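Local coordinates for protein putative phosphoribosyltransferase (Neisseria gonorrhoeae, PDB 5VOG) that binds the alarmone ppGpp (guanosine-5',3'-tetraphosphate) and may act as a glycosyltransferase of the type I phosphoribosyltransferase-like fold, at residues Asp39-Gly45 and Ile61-Thr67; Gly47-Ala52 and Val103-Val107; Val133-Lys139 and Ser153-Asp159; Ile20-Lys25 and Met54-Phe58. All blocks are in the same frame, centred on the assembly; numbering follows the deposited sequence.

How the contacts relate
Contacts 1, 2 and 3 run across one central sheet, and contact 4 packs two helices outside it. Contact 1 joins contact 2 through strand 40-45, where I44 N lies 3.0 Å from V104 O, a probable hydrogen bond. Contact 2 passes on to contact 3 in the same way, E106 O being 2.9 Å from H135 N. The centres of contacts 1 and 3 are about 20 Å apart, on opposite sides of the chain's centre. Contacts 2 and 3 grip one ppGpp, at its ribose, 3'-diphosphate and guanine. In contact 4, whose centre is about 11 Å from that of contact 2, R56 reaches the ppGpp held by the second subunit.

Contact 1: residues Asp39-Gly45 and Ile61-Thr67; sequences DAMIAIG and IPIYAVT
The ring of Y64 turns an edge to strand 40-45. M41 O lies in the ring plane, 3.9 Å from Y64 CD2, and the methyl of A40 is also near that plane, its CB 3.9 Å from Y64 CE2. With CG anti to its own carbonyl carbon (chi1 -68°), the ring leans back toward A40. M41 O also accepts Y64 N at 2.8 Å. This bond is one of five between two parallel strands, the outer members of a beta-alpha-beta unit whose middle is helix 49-59. M41 and A43 face that helix. M41 bends at chi3 to set CE 3.9 Å from I61 CG1 and 3.8 Å from I63 CG1. On the other face, turned to helix 112-121, V66 CG1 touches I42 CG2 at 4.0 Å while V66 CG2 reaches I44 CG1. At the end of the pair, G45 N donates to V66 O at 2.7 Å, and G45 itself touches ppGpp.

Contact 2: residues Gly47-Ala52 and Val103-Val107; sequences GGFIPA and VVDEV. With G4P (guanosine-5',3'-tetraphosphate), chain D.
D105 and E106 stand where type I phosphoribosyltransferases carry the acidic pair of their PRPP motif, consistent with the family, and they meet the glycine-rich loop G47-G48 that leads into helix 49-59. The backbones come very close, with G48 CA 3.9 Å from D105 CA. No direct hydrogen bond joins the two segments, so packing and shared partners hold them together. E106 CB rests 3.2 Å from G47 O, and its side chain runs alongside P51, pointing the same way, with P51 CG 3.8 Å from E106 CB. Further along, V104 sets CG1 anti to its backbone N (chi1 177°), which brings that methyl 4.0 Å from A52 CB in helix 49-59. D105 OD1 accepts the backbone N of E106 on its anti side, 23° out of the carboxylate plane. It also takes a hydrogen bond from a water 2.6 Å away, which in turn receives a weak one from G47 N. Both segments then turn to ppGpp: E106 OE2 accepts ribose O2' at 2.6 Å, and G47 N donates to phosphate oxygen O1D at 2.9 Å. V107 CG1 touches ribose C2' and guanine C8. The polarities are complementary, so the carboxylate of E106 probably selects for the 2'-hydroxyl as an acceptor while the loop amide of G47 meets the 3'-diphosphate as a donor.

Contact 3: residues Val133-Lys139 and Ser153-Asp159; sequences VLHEKIK and SGITVED. With G4P (guanosine-5',3'-tetraphosphate), chain D.
Strands 135-137 and 155-157 run parallel, their axes 4.5 Å apart and inclined at 35°, and five backbone hydrogen bonds join the segments, among them E136 N to I155 O at 3.0 Å. Both chains turn a corner together, at L134 and G154. E136 leaves its backbone trans to N (chi1 174°) and stays extended, running beside T156; OE1 accepts S153 OG at 2.8 Å through its anti lone pair. On the other face I155 CG1 meets the H135 edge in plane, 3.5 Å from H135 CD2. K137, extended beyond CG, donates from NZ to guanine O6 at 2.8 Å and N7 at 3.2 Å, reading its Hoogsteen edge, so this strand pair supplies the purine-recognising lysine of the pocket. A water links K137 NZ to D159 OD1, which also takes a salt bridge from K139 NZ at 3.0 Å; D109 binds both lysines. L134 packs on helix 17-33, H135 ND1 pairs with Y164 OH, and strand 107-108 flanks 135-137 on the side away from 151-157.

Contact 4: residues Ile20-Lys25 and Met54-Phe58; sequences IHRVIK and MLRCF. With G4P (guanosine-5',3'-tetraphosphate), chain B.
F58 holds CG anti to its carbonyl carbon (chi1 -56°), which swings the ring across to K25, whose own chain leaves anti to its backbone N; K25 lies over the ring with its CA and passes outward across the CE1-CZ rim. Helices 17-33 and 49-59 pack here, with segment axes 9.2 Å apart at 42°, in the alpha/beta fold of this phosphoribosyltransferase-like domain. K25 CA makes a CH-pi contact 3.9 Å from the F58 centroid, over one face, while K25 CG comes within 3.5 Å of F58 CE1; C57 SG lies over the opposite face. The F58 edge also points at the face of H21 in an offset edge-to-face pair, planes at 67° and centroids 5.7 Å apart. Y17 OH and A168 O of the second subunit hydrogen-bond H21 ND1 and NE2 respectively, and L169 O of that subunit bonds K25 NZ. Deeper in, I24 CG2 fits against the M54-L55 backbone, 3.5 Å from L55 N, and I20 CG2 touches M54 SD at 3.7 Å, the two side chains crossing at about a right angle. R56 takes no part in this packing; its guanidinium reaches the ppGpp held by the second subunit. It meets one phosphate edge-on with PD in its plane, R56 NH1 donating to O2D at 2.9 Å and NH2 to O3D at 2.8 Å.

Contact 1: residues Asp39-Gly45 and Ile61-Thr67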
# COMPACT_ATOMS: atom_id res chain seq x y z
N ASP A 39 -8.96 -12.36 -9.56
CA ASP A 39 -9.62 -12.60 -8.29
C ASP A 39 -8.96 -11.88 -7.13
O ASP A 39 -9.61 -11.64 -6.11
CB ASP A 39 -9.67 -14.11 -8.01
CG ASP A 39 -10.40 -14.86 -9.09
OD1 ASP A 39 -11.62 -14.62 -9.25
OD2 ASP A 39 -9.77 -15.68 -9.81
N ALA A 40 -7.69 -11.51 -7.28
CA ALA A 40 -6.95 -10.80 -6.25
C ALA A 40 -5.73 -10.17 -6.88
O ALA A 40 -5.27 -10.60 -7.95
CB ALA A 40 -6.54 -11.74 -5.11
N MET A 41 -5.21 -9.14 -6.22
CA MET A 41 -3.92 -8.53 -6.54
C MET A 41 -2.87 -9.03 -5.56
O MET A 41 -3.18 -9.34 -4.41
CB MET A 41 -3.99 -7.00 -6.48
CG MET A 41 -4.71 -6.37 -7.65
SD MET A 41 -4.83 -4.58 -7.48
CE MET A 41 -6.41 -4.41 -6.65
N ILE A 42 -1.63 -9.10 -6.03
CA ILE A 42 -0.47 -9.28 -5.15
C ILE A 42 0.42 -8.07 -5.38
O ILE A 42 1.11 -7.98 -6.41
CB ILE A 42 0.27 -10.59 -5.42
CG1 ILE A 42 -0.67 -11.79 -5.23
CG2 ILE A 42 1.50 -10.71 -4.51
CD1 ILE A 42 -0.08 -13.11 -5.66
N ALA A 43 0.38 -7.12 -4.45
CA ALA A 43 1.20 -5.91 -4.55
C ALA A 43 2.61 -6.21 -4.07
O ALA A 43 2.80 -6.85 -3.04
CB ALA A 43 0.60 -4.79 -3.71
N ILE A 44 3.60 -5.72 -4.81
CA ILE A 44 4.99 -5.83 -4.39
C ILE A 44 5.36 -4.53 -3.68
O ILE A 44 5.55 -3.50 -4.33
CB ILE A 44 5.94 -6.09 -5.57
CG1 ILE A 44 5.50 -7.33 -6.36
CG2 ILE A 44 7.37 -6.26 -5.07
CD1 ILE A 44 6.23 -7.48 -7.71
N GLY A 45 5.46 -4.56 -2.35
CA GLY A 45 5.86 -3.37 -1.63
C GLY A 45 7.35 -3.11 -1.75
O GLY A 45 8.13 -4.01 -2.06
N ILE A 61 -11.00 -6.00 -6.09
CA ILE A 61 -10.53 -7.31 -5.67
C ILE A 61 -9.52 -7.11 -4.54
O ILE A 61 -8.86 -6.06 -4.49
CB ILE A 61 -9.93 -8.11 -6.84
CG1 ILE A 61 -8.81 -7.33 -7.53
CG2 ILE A 61 -11.02 -8.47 -7.85
CD1 ILE A 61 -8.19 -8.05 -8.72
N PRO A 62 -9.37 -8.06 -3.63
CA PRO A 62 -8.49 -7.85 -2.47
C PRO A 62 -7.02 -7.76 -2.85
O PRO A 62 -6.57 -8.38 -3.83
CB PRO A 62 -8.74 -9.09 -1.60
CG PRO A 62 -9.28 -10.12 -2.56
CD PRO A 62 -10.09 -9.34 -3.55
N ILE A 63 -6.26 -7.02 -2.04
CA ILE A 63 -4.83 -6.83 -2.25
C ILE A 63 -4.07 -7.67 -1.23
O ILE A 63 -4.07 -7.36 -0.03
CB ILE A 63 -4.41 -5.36 -2.11
CG1 ILE A 63 -5.23 -4.45 -3.03
CG2 ILE A 63 -2.91 -5.21 -2.35
CD1 ILE A 63 -5.13 -2.99 -2.59
N TYR A 64 -3.40 -8.71 -1.70
CA TYR A 64 -2.38 -9.40 -0.92
C TYR A 64 -1.03 -8.71 -1.14
O TYR A 64 -0.87 -7.92 -2.08
CB TYR A 64 -2.32 -10.88 -1.30
CG TYR A 64 -3.57 -11.63 -0.89
CD1 TYR A 64 -3.60 -12.39 0.28
CD2 TYR A 64 -4.74 -11.58 -1.66
CE1 TYR A 64 -4.75 -13.06 0.68
CE2 TYR A 64 -5.89 -12.25 -1.28
CZ TYR A 64 -5.89 -12.99 -0.10
OH TYR A 64 -7.04 -13.65 0.27
N ALA A 65 -0.06 -8.99 -0.27
CA ALA A 65 1.19 -8.25 -0.32
C ALA A 65 2.41 -9.15 -0.16
O ALA A 65 2.41 -10.08 0.65
CB ALA A 65 1.24 -7.16 0.75
N VAL A 66 3.44 -8.87 -0.95
CA VAL A 66 4.79 -9.35 -0.72
C VAL A 66 5.68 -8.12 -0.76
O VAL A 66 5.29 -7.08 -1.30
CB VAL A 66 5.24 -10.39 -1.78
CG1 VAL A 66 4.28 -11.58 -1.81
CG2 VAL A 66 5.36 -9.74 -3.16
N THR A 67 6.88 -8.23 -0.18
CA THR A 67 7.84 -7.14 -0.31
C THR A 67 9.21 -7.73 -0.63
O THR A 67 9.60 -8.76 -0.07
CB THR A 67 7.93 -6.25 0.95
OG1 THR A 67 6.74 -5.45 1.05
CG2 THR A 67 9.13 -5.29 0.87

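Contact 2: residues Gly47-Ala52 and Val103-Val107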
# COMPACT_ATOMS: atom_id res chain seq x y z
N GLY A 47 6.89 -0.17 -3.48
CA GLY A 47 6.49 0.64 -4.63
C GLY A 47 5.12 0.28 -5.18
O GLY A 47 4.44 1.13 -5.77
N GLY A 48 4.68 -0.97 -5.00
CA GLY A 48 3.40 -1.38 -5.56
C GLY A 48 2.18 -1.08 -4.70
O GLY A 48 1.06 -1.25 -5.18
N PHE A 49 2.38 -0.65 -3.45
CA PHE A 49 1.25 -0.49 -2.54
C PHE A 49 0.28 0.59 -3.02
O PHE A 49 -0.94 0.39 -3.03
CB PHE A 49 1.75 -0.16 -1.13
CG PHE A 49 2.30 -1.35 -0.38
CD1 PHE A 49 1.94 -2.64 -0.70
CD2 PHE A 49 3.20 -1.18 0.65
CE1 PHE A 49 2.46 -3.74 0.01
CE2 PHE A 49 3.72 -2.26 1.36
CZ PHE A 49 3.34 -3.53 1.06
N ILE A 50 0.79 1.76 -3.39
CA ILE A 50 -0.12 2.84 -3.78
C ILE A 50 -0.77 2.51 -5.12
O ILE A 50 -2.00 2.60 -5.23
CB ILE A 50 0.59 4.20 -3.75
CG1 ILE A 50 1.03 4.51 -2.31
CG2 ILE A 50 -0.36 5.28 -4.27
CD1 ILE A 50 1.71 5.85 -2.12
N PRO A 51 -0.02 2.11 -6.16
CA PRO A 51 -0.70 1.65 -7.39
C PRO A 51 -1.75 0.57 -7.16
O PRO A 51 -2.83 0.63 -7.78
CB PRO A 51 0.47 1.13 -8.24
CG PRO A 51 1.61 1.99 -7.84
CD PRO A 51 1.44 2.12 -6.33
N ALA A 52 -1.49 -0.40 -6.27
CA ALA A 52 -2.47 -1.47 -6.05
C ALA A 52 -3.74 -0.94 -5.39
O ALA A 52 -4.85 -1.32 -5.78
CB ALA A 52 -1.86 -2.59 -5.20
N VAL A 103 -0.22 -9.45 -10.26
CA VAL A 103 0.92 -8.87 -9.57
C VAL A 103 1.01 -7.40 -9.95
O VAL A 103 0.91 -7.06 -11.13
CB VAL A 103 2.21 -9.63 -9.94
CG1 VAL A 103 3.43 -9.03 -9.28
CG2 VAL A 103 2.06 -11.12 -9.60
N VAL A 104 1.19 -6.51 -8.97
CA VAL A 104 1.16 -5.06 -9.19
C VAL A 104 2.45 -4.43 -8.69
O VAL A 104 2.88 -4.68 -7.56
CB VAL A 104 -0.06 -4.40 -8.51
CG1 VAL A 104 -0.02 -2.88 -8.71
CG2 VAL A 104 -1.36 -5.01 -9.01
N ASP A 105 3.08 -3.58 -9.52
CA ASP A 105 4.24 -2.82 -9.08
C ASP A 105 4.21 -1.44 -9.73
O ASP A 105 3.40 -1.19 -10.63
CB ASP A 105 5.55 -3.56 -9.38
CG ASP A 105 6.60 -3.36 -8.30
OD1 ASP A 105 6.54 -2.33 -7.60
OD2 ASP A 105 7.49 -4.23 -8.16
N GLU A 106 5.06 -0.52 -9.25
CA GLU A 106 4.97 0.84 -9.79
C GLU A 106 5.81 1.05 -11.05
O GLU A 106 5.37 1.77 -11.95
CB GLU A 106 5.33 1.89 -8.71
CG GLU A 106 6.77 2.43 -8.68
CD GLU A 106 7.75 1.49 -8.00
OE1 GLU A 106 7.63 0.26 -8.18
OE2 GLU A 106 8.66 1.97 -7.29
N VAL A 107 7.00 0.45 -11.16
CA VAL A 107 7.87 0.75 -12.29
C VAL A 107 8.53 -0.52 -12.81
O VAL A 107 8.97 -1.37 -12.03
CB VAL A 107 8.93 1.83 -11.96
CG1 VAL A 107 9.97 1.35 -10.95
CG2 VAL A 107 9.62 2.31 -13.24
PB G4P D . 11.40 -4.04 -11.87
O1B G4P D . 11.72 -5.45 -11.74
O2B G4P D . 11.76 -3.41 -13.23
O3B G4P D . 9.89 -3.79 -11.54
O3A G4P D . 12.12 -3.19 -10.73
PA G4P D . 13.66 -3.05 -10.36
O1A G4P D . 14.17 -4.26 -9.69
O2A G4P D . 14.44 -2.63 -11.58
O5' G4P D . 13.60 -1.77 -9.38
C5' G4P D . 14.58 -1.53 -8.35
C4' G4P D . 14.21 -0.25 -7.65
O4' G4P D . 14.45 0.88 -8.52
C3' G4P D . 12.74 -0.15 -7.22
O3' G4P D . 12.70 0.05 -5.79
C2' G4P D . 12.18 1.06 -7.96
O2' G4P D . 11.25 1.83 -7.19
C1' G4P D . 13.45 1.84 -8.27
N9 G4P D . 13.31 2.66 -9.48
C8 G4P D . 13.59 2.27 -10.77
N7 G4P D . 13.35 3.21 -11.65
C5 G4P D . 12.90 4.28 -10.90
C6 G4P D . 12.49 5.60 -11.28
O6 G4P D . 12.46 6.08 -12.41
N1 G4P D . 12.12 6.37 -10.19
C2 G4P D . 12.12 5.94 -8.89
N2 G4P D . 11.75 6.82 -7.96
N3 G4P D . 12.50 4.72 -8.52
C4 G4P D . 12.87 3.95 -9.56
PC G4P D . 12.78 -1.14 -4.75
O1C G4P D . 14.19 -1.55 -4.53
O2C G4P D . 11.89 -2.22 -5.32
O3C G4P D . 12.11 -0.57 -3.43
PD G4P D . 10.63 -0.11 -3.04
O1D G4P D . 9.73 -0.68 -4.09
O2D G4P D . 10.37 -0.72 -1.64
O3D G4P D . 10.67 1.39 -2.98
O HOH W 1 7.81 -2.34 -5.37

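Contact 3: residues Val133-Lys139 and Ser153-Asp159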
# COMPACT_ATOMS: atom_id res chain seq x y z
N VAL A 133 1.92 -2.97 -14.23
CA VAL A 133 2.84 -1.97 -13.70
C VAL A 133 2.35 -0.59 -14.11
O VAL A 133 1.77 -0.41 -15.19
CB VAL A 133 4.30 -2.18 -14.17
CG1 VAL A 133 4.89 -3.40 -13.52
CG2 VAL A 133 4.37 -2.31 -15.69
N LEU A 134 2.55 0.38 -13.22
CA LEU A 134 2.13 1.75 -13.51
C LEU A 134 2.91 2.33 -14.68
O LEU A 134 2.32 2.82 -15.66
CB LEU A 134 2.29 2.60 -12.25
CG LEU A 134 2.23 4.12 -12.35
CD1 LEU A 134 0.87 4.60 -12.84
CD2 LEU A 134 2.54 4.74 -10.99
N HIS A 135 4.24 2.26 -14.61
CA HIS A 135 5.13 2.86 -15.60
C HIS A 135 6.07 1.81 -16.17
O HIS A 135 6.76 1.11 -15.42
CB HIS A 135 5.96 3.97 -14.97
CG HIS A 135 5.15 5.13 -14.51
ND1 HIS A 135 5.33 5.74 -13.29
CD2 HIS A 135 4.16 5.82 -15.14
CE1 HIS A 135 4.49 6.74 -13.17
NE2 HIS A 135 3.77 6.82 -14.28
N GLU A 136 6.12 1.73 -17.50
CA GLU A 136 7.03 0.84 -18.22
C GLU A 136 8.10 1.69 -18.90
O GLU A 136 7.81 2.40 -19.87
CB GLU A 136 6.27 0.00 -19.24
CG GLU A 136 7.19 -0.84 -20.11
CD GLU A 136 6.45 -1.59 -21.20
OE1 GLU A 136 5.22 -1.42 -21.35
OE2 GLU A 136 7.12 -2.37 -21.92
N LYS A 137 9.34 1.59 -18.42
CA LYS A 137 10.44 2.31 -19.06
C LYS A 137 10.95 1.54 -20.27
O LYS A 137 11.18 0.33 -20.20
CB LYS A 137 11.58 2.53 -18.08
CG LYS A 137 11.29 3.47 -16.95
CD LYS A 137 12.57 3.62 -16.17
CE LYS A 137 12.48 4.60 -15.07
NZ LYS A 137 13.81 4.71 -14.43
N ILE A 138 11.16 2.26 -21.37
CA ILE A 138 11.67 1.68 -22.61
C ILE A 138 13.19 1.70 -22.54
O ILE A 138 13.82 2.74 -22.70
CB ILE A 138 11.14 2.42 -23.83
CG1 ILE A 138 9.61 2.41 -23.83
CG2 ILE A 138 11.72 1.78 -25.09
CD1 ILE A 138 9.00 1.05 -23.54
N LYS A 139 13.78 0.53 -22.29
CA LYS A 139 15.21 0.41 -22.05
C LYS A 139 15.54 -1.08 -22.06
O LYS A 139 14.66 -1.93 -22.09
CB LYS A 139 15.62 1.05 -20.71
CG LYS A 139 14.91 0.47 -19.50
CD LYS A 139 15.13 1.31 -18.24
CE LYS A 139 16.57 1.25 -17.77
NZ LYS A 139 16.84 2.21 -16.65
N SER A 153 0.94 -2.35 -18.82
CA SER A 153 1.53 -1.17 -18.22
C SER A 153 0.59 0.01 -18.41
O SER A 153 -0.12 0.11 -19.41
CB SER A 153 2.91 -0.86 -18.80
OG SER A 153 2.85 -0.62 -20.19
N GLY A 154 0.57 0.90 -17.42
CA GLY A 154 -0.28 2.06 -17.50
C GLY A 154 0.10 2.97 -18.65
O GLY A 154 -0.73 3.27 -19.52
N ILE A 155 1.35 3.43 -18.66
CA ILE A 155 1.93 4.14 -19.79
C ILE A 155 3.36 3.66 -19.96
O ILE A 155 4.01 3.22 -19.01
CB ILE A 155 1.92 5.68 -19.61
CG1 ILE A 155 2.59 6.06 -18.28
CG2 ILE A 155 0.50 6.23 -19.68
CD1 ILE A 155 2.87 7.54 -18.16
N THR A 156 3.86 3.75 -21.19
CA THR A 156 5.28 3.58 -21.42
C THR A 156 5.96 4.94 -21.32
O THR A 156 5.40 5.96 -21.71
CB THR A 156 5.56 2.95 -22.78
OG1 THR A 156 5.14 3.86 -23.80
CG2 THR A 156 4.80 1.64 -22.91
N VAL A 157 7.18 4.94 -20.79
CA VAL A 157 7.95 6.15 -20.52
C VAL A 157 9.32 5.99 -21.16
O VAL A 157 9.83 4.87 -21.30
CB VAL A 157 8.09 6.41 -18.99
CG1 VAL A 157 8.57 7.83 -18.71
CG2 VAL A 157 6.78 6.14 -18.25
N GLU A 158 9.94 7.11 -21.52
CA GLU A 158 11.34 7.11 -21.89
C GLU A 158 12.18 6.60 -20.73
O GLU A 158 11.70 6.45 -19.60
CB GLU A 158 11.78 8.52 -22.27
CG GLU A 158 11.06 9.08 -23.47
CD GLU A 158 11.52 8.43 -24.74
OE1 GLU A 158 12.74 8.47 -25.00
OE2 GLU A 158 10.67 7.87 -25.47
N ASP A 159 13.46 6.35 -21.00
CA ASP A 159 14.38 5.97 -19.93
C ASP A 159 14.79 7.23 -19.16
O ASP A 159 15.91 7.74 -19.27
CB ASP A 159 15.59 5.23 -20.47
CG ASP A 159 16.45 4.66 -19.36
OD1 ASP A 159 15.98 4.61 -18.20
OD2 ASP A 159 17.60 4.27 -19.64
PB G4P D . 11.40 -4.04 -11.87
O1B G4P D . 11.72 -5.45 -11.74
O2B G4P D . 11.76 -3.41 -13.23
O3B G4P D . 9.89 -3.79 -11.54
O3A G4P D . 12.12 -3.19 -10.73
PA G4P D . 13.66 -3.05 -10.36
O1A G4P D . 14.17 -4.26 -9.69
O2A G4P D . 14.44 -2.63 -11.58
O5' G4P D . 13.60 -1.77 -9.38
C5' G4P D . 14.58 -1.53 -8.35
C4' G4P D . 14.21 -0.25 -7.65
O4' G4P D . 14.45 0.88 -8.52
C3' G4P D . 12.74 -0.15 -7.22
O3' G4P D . 12.70 0.05 -5.79
C2' G4P D . 12.18 1.06 -7.96
O2' G4P D . 11.25 1.83 -7.19
C1' G4P D . 13.45 1.84 -8.27
N9 G4P D . 13.31 2.66 -9.48
C8 G4P D . 13.59 2.27 -10.77
N7 G4P D . 13.35 3.21 -11.65
C5 G4P D . 12.90 4.28 -10.90
C6 G4P D . 12.49 5.60 -11.28
O6 G4P D . 12.46 6.08 -12.41
N1 G4P D . 12.12 6.37 -10.19
C2 G4P D . 12.12 5.94 -8.89
N2 G4P D . 11.75 6.82 -7.96
N3 G4P D . 12.50 4.72 -8.52
C4 G4P D . 12.87 3.95 -9.56
PC G4P D . 12.78 -1.14 -4.75
O1C G4P D . 14.19 -1.55 -4.53
O2C G4P D . 11.89 -2.22 -5.32
O3C G4P D . 12.11 -0.57 -3.43
PD G4P D . 10.63 -0.11 -3.04
O1D G4P D . 9.73 -0.68 -4.09
O2D G4P D . 10.37 -0.72 -1.64
O3D G4P D . 10.67 1.39 -2.98
O HOH W 2 16.02 6.02 -15.63

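Contact 4: residues Ile20-Lys25 and Met54-Phe58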
# COMPACT_ATOMS: atom_id res chain seq x y z
N ILE A 20 -1.09 10.07 -11.57
CA ILE A 20 -0.94 8.63 -11.46
C ILE A 20 -2.30 7.96 -11.34
O ILE A 20 -2.56 6.92 -11.96
CB ILE A 20 -0.01 8.32 -10.28
CG1 ILE A 20 1.42 8.71 -10.69
CG2 ILE A 20 -0.13 6.86 -9.81
CD1 ILE A 20 2.42 8.71 -9.55
N HIS A 21 -3.21 8.55 -10.55
CA HIS A 21 -4.57 8.05 -10.45
C HIS A 21 -5.23 7.91 -11.82
O HIS A 21 -5.87 6.89 -12.11
CB HIS A 21 -5.38 8.99 -9.54
CG HIS A 21 -6.77 8.51 -9.23
ND1 HIS A 21 -7.11 7.94 -8.02
CD2 HIS A 21 -7.90 8.54 -9.97
CE1 HIS A 21 -8.39 7.64 -8.03
NE2 HIS A 21 -8.90 7.99 -9.20
N ARG A 22 -5.05 8.92 -12.69
CA ARG A 22 -5.65 8.86 -14.03
C ARG A 22 -5.06 7.72 -14.86
O ARG A 22 -5.77 7.06 -15.62
CB ARG A 22 -5.47 10.20 -14.74
CG ARG A 22 -6.12 11.38 -14.04
CD ARG A 22 -5.77 12.71 -14.71
NE ARG A 22 -6.11 13.85 -13.87
CZ ARG A 22 -7.31 14.44 -13.87
NH1 ARG A 22 -8.27 14.00 -14.66
NH2 ARG A 22 -7.53 15.48 -13.07
N VAL A 23 -3.75 7.49 -14.73
CA VAL A 23 -3.13 6.37 -15.45
C VAL A 23 -3.66 5.04 -14.92
O VAL A 23 -3.94 4.12 -15.70
CB VAL A 23 -1.59 6.44 -15.34
CG1 VAL A 23 -0.95 5.18 -15.93
CG2 VAL A 23 -1.06 7.67 -16.05
N ILE A 24 -3.82 4.93 -13.60
CA ILE A 24 -4.34 3.69 -13.01
C ILE A 24 -5.75 3.39 -13.52
O ILE A 24 -6.08 2.23 -13.81
CB ILE A 24 -4.29 3.77 -11.48
CG1 ILE A 24 -2.85 3.80 -10.96
CG2 ILE A 24 -5.07 2.60 -10.87
CD1 ILE A 24 -2.09 2.47 -11.15
N LYS A 25 -6.60 4.41 -13.63
CA LYS A 25 -7.93 4.20 -14.21
C LYS A 25 -7.83 3.63 -15.62
O LYS A 25 -8.55 2.68 -15.97
CB LYS A 25 -8.70 5.52 -14.22
CG LYS A 25 -10.12 5.41 -14.76
CD LYS A 25 -10.89 6.72 -14.62
CE LYS A 25 -12.33 6.57 -15.06
NZ LYS A 25 -13.11 7.84 -14.86
N MET A 54 -4.89 2.15 -5.51
CA MET A 54 -5.59 2.90 -6.55
C MET A 54 -6.31 1.97 -7.51
O MET A 54 -7.46 2.21 -7.89
CB MET A 54 -4.61 3.79 -7.32
CG MET A 54 -4.06 4.98 -6.52
SD MET A 54 -2.85 5.82 -7.57
CE MET A 54 -2.57 7.33 -6.64
N LEU A 55 -5.65 0.88 -7.90
CA LEU A 55 -6.28 -0.08 -8.80
C LEU A 55 -7.51 -0.73 -8.17
O LEU A 55 -8.46 -1.08 -8.88
CB LEU A 55 -5.26 -1.12 -9.22
CG LEU A 55 -5.55 -1.98 -10.44
CD1 LEU A 55 -5.91 -1.15 -11.67
CD2 LEU A 55 -4.35 -2.87 -10.71
N ARG A 56 -7.52 -0.89 -6.84
CA ARG A 56 -8.68 -1.52 -6.20
C ARG A 56 -9.94 -0.69 -6.39
O ARG A 56 -11.05 -1.25 -6.40
CB ARG A 56 -8.42 -1.74 -4.71
CG ARG A 56 -9.25 -2.87 -4.13
CD ARG A 56 -9.03 -3.02 -2.63
NE ARG A 56 -9.90 -2.11 -1.88
CZ ARG A 56 -9.98 -2.07 -0.55
NH1 ARG A 56 -9.22 -2.86 0.20
NH2 ARG A 56 -10.81 -1.22 0.03
N CYS A 57 -9.80 0.63 -6.54
CA CYS A 57 -10.95 1.48 -6.81
C CYS A 57 -11.70 1.00 -8.05
O CYS A 57 -12.93 1.06 -8.10
CB CYS A 57 -10.48 2.92 -7.00
SG CYS A 57 -11.78 4.10 -7.30
N PHE A 58 -10.96 0.52 -9.04
CA PHE A 58 -11.52 0.15 -10.33
C PHE A 58 -11.70 -1.35 -10.52
O PHE A 58 -12.59 -1.75 -11.26
CB PHE A 58 -10.64 0.72 -11.44
CG PHE A 58 -10.46 2.21 -11.34
CD1 PHE A 58 -11.46 3.07 -11.77
CD2 PHE A 58 -9.31 2.75 -10.78
CE1 PHE A 58 -11.31 4.44 -11.65
CE2 PHE A 58 -9.16 4.12 -10.65
CZ PHE A 58 -10.16 4.96 -11.10
PB G4P B . -10.76 0.95 13.05
O1B G4P B . -10.56 -0.20 13.90
O2B G4P B . -11.50 2.14 13.71
O3B G4P B . -9.41 1.44 12.44
O3A G4P B . -11.58 0.55 11.74
PA G4P B . -13.01 -0.12 11.57
O1A G4P B . -12.98 -1.56 11.92
O2A G4P B . -14.04 0.68 12.33
O5' G4P B . -13.26 0.15 10.00
C5' G4P B . -14.12 -0.69 9.20
C4' G4P B . -14.13 -0.14 7.80
O4' G4P B . -14.85 1.11 7.76
C3' G4P B . -12.74 0.15 7.22
O3' G4P B . -12.58 -0.61 6.00
C2' G4P B . -12.73 1.66 6.92
O2' G4P B . -12.04 2.00 5.72
C1' G4P B . -14.23 1.95 6.82
N9 G4P B . -14.54 3.33 7.19
C8 G4P B . -14.83 3.80 8.45
N7 G4P B . -15.05 5.10 8.47
C5 G4P B . -14.90 5.50 7.16
C6 G4P B . -15.03 6.78 6.54
O6 G4P B . -15.31 7.85 7.08
N1 G4P B . -14.80 6.73 5.18
C2 G4P B . -14.49 5.60 4.47
N2 G4P B . -14.32 5.74 3.15
N3 G4P B . -14.36 4.40 5.03
C4 G4P B . -14.58 4.42 6.36
PC G4P B . -12.11 -2.12 6.00
O1C G4P B . -13.25 -3.04 6.28
O2C G4P B . -10.99 -2.18 7.01
O3C G4P B . -11.51 -2.35 4.55
PD G4P B . -10.24 -1.78 3.77
O1D G4P B . -9.35 -1.19 4.80
O2D G4P B . -9.61 -3.01 3.06
O3D G4P B . -10.79 -0.81 2.76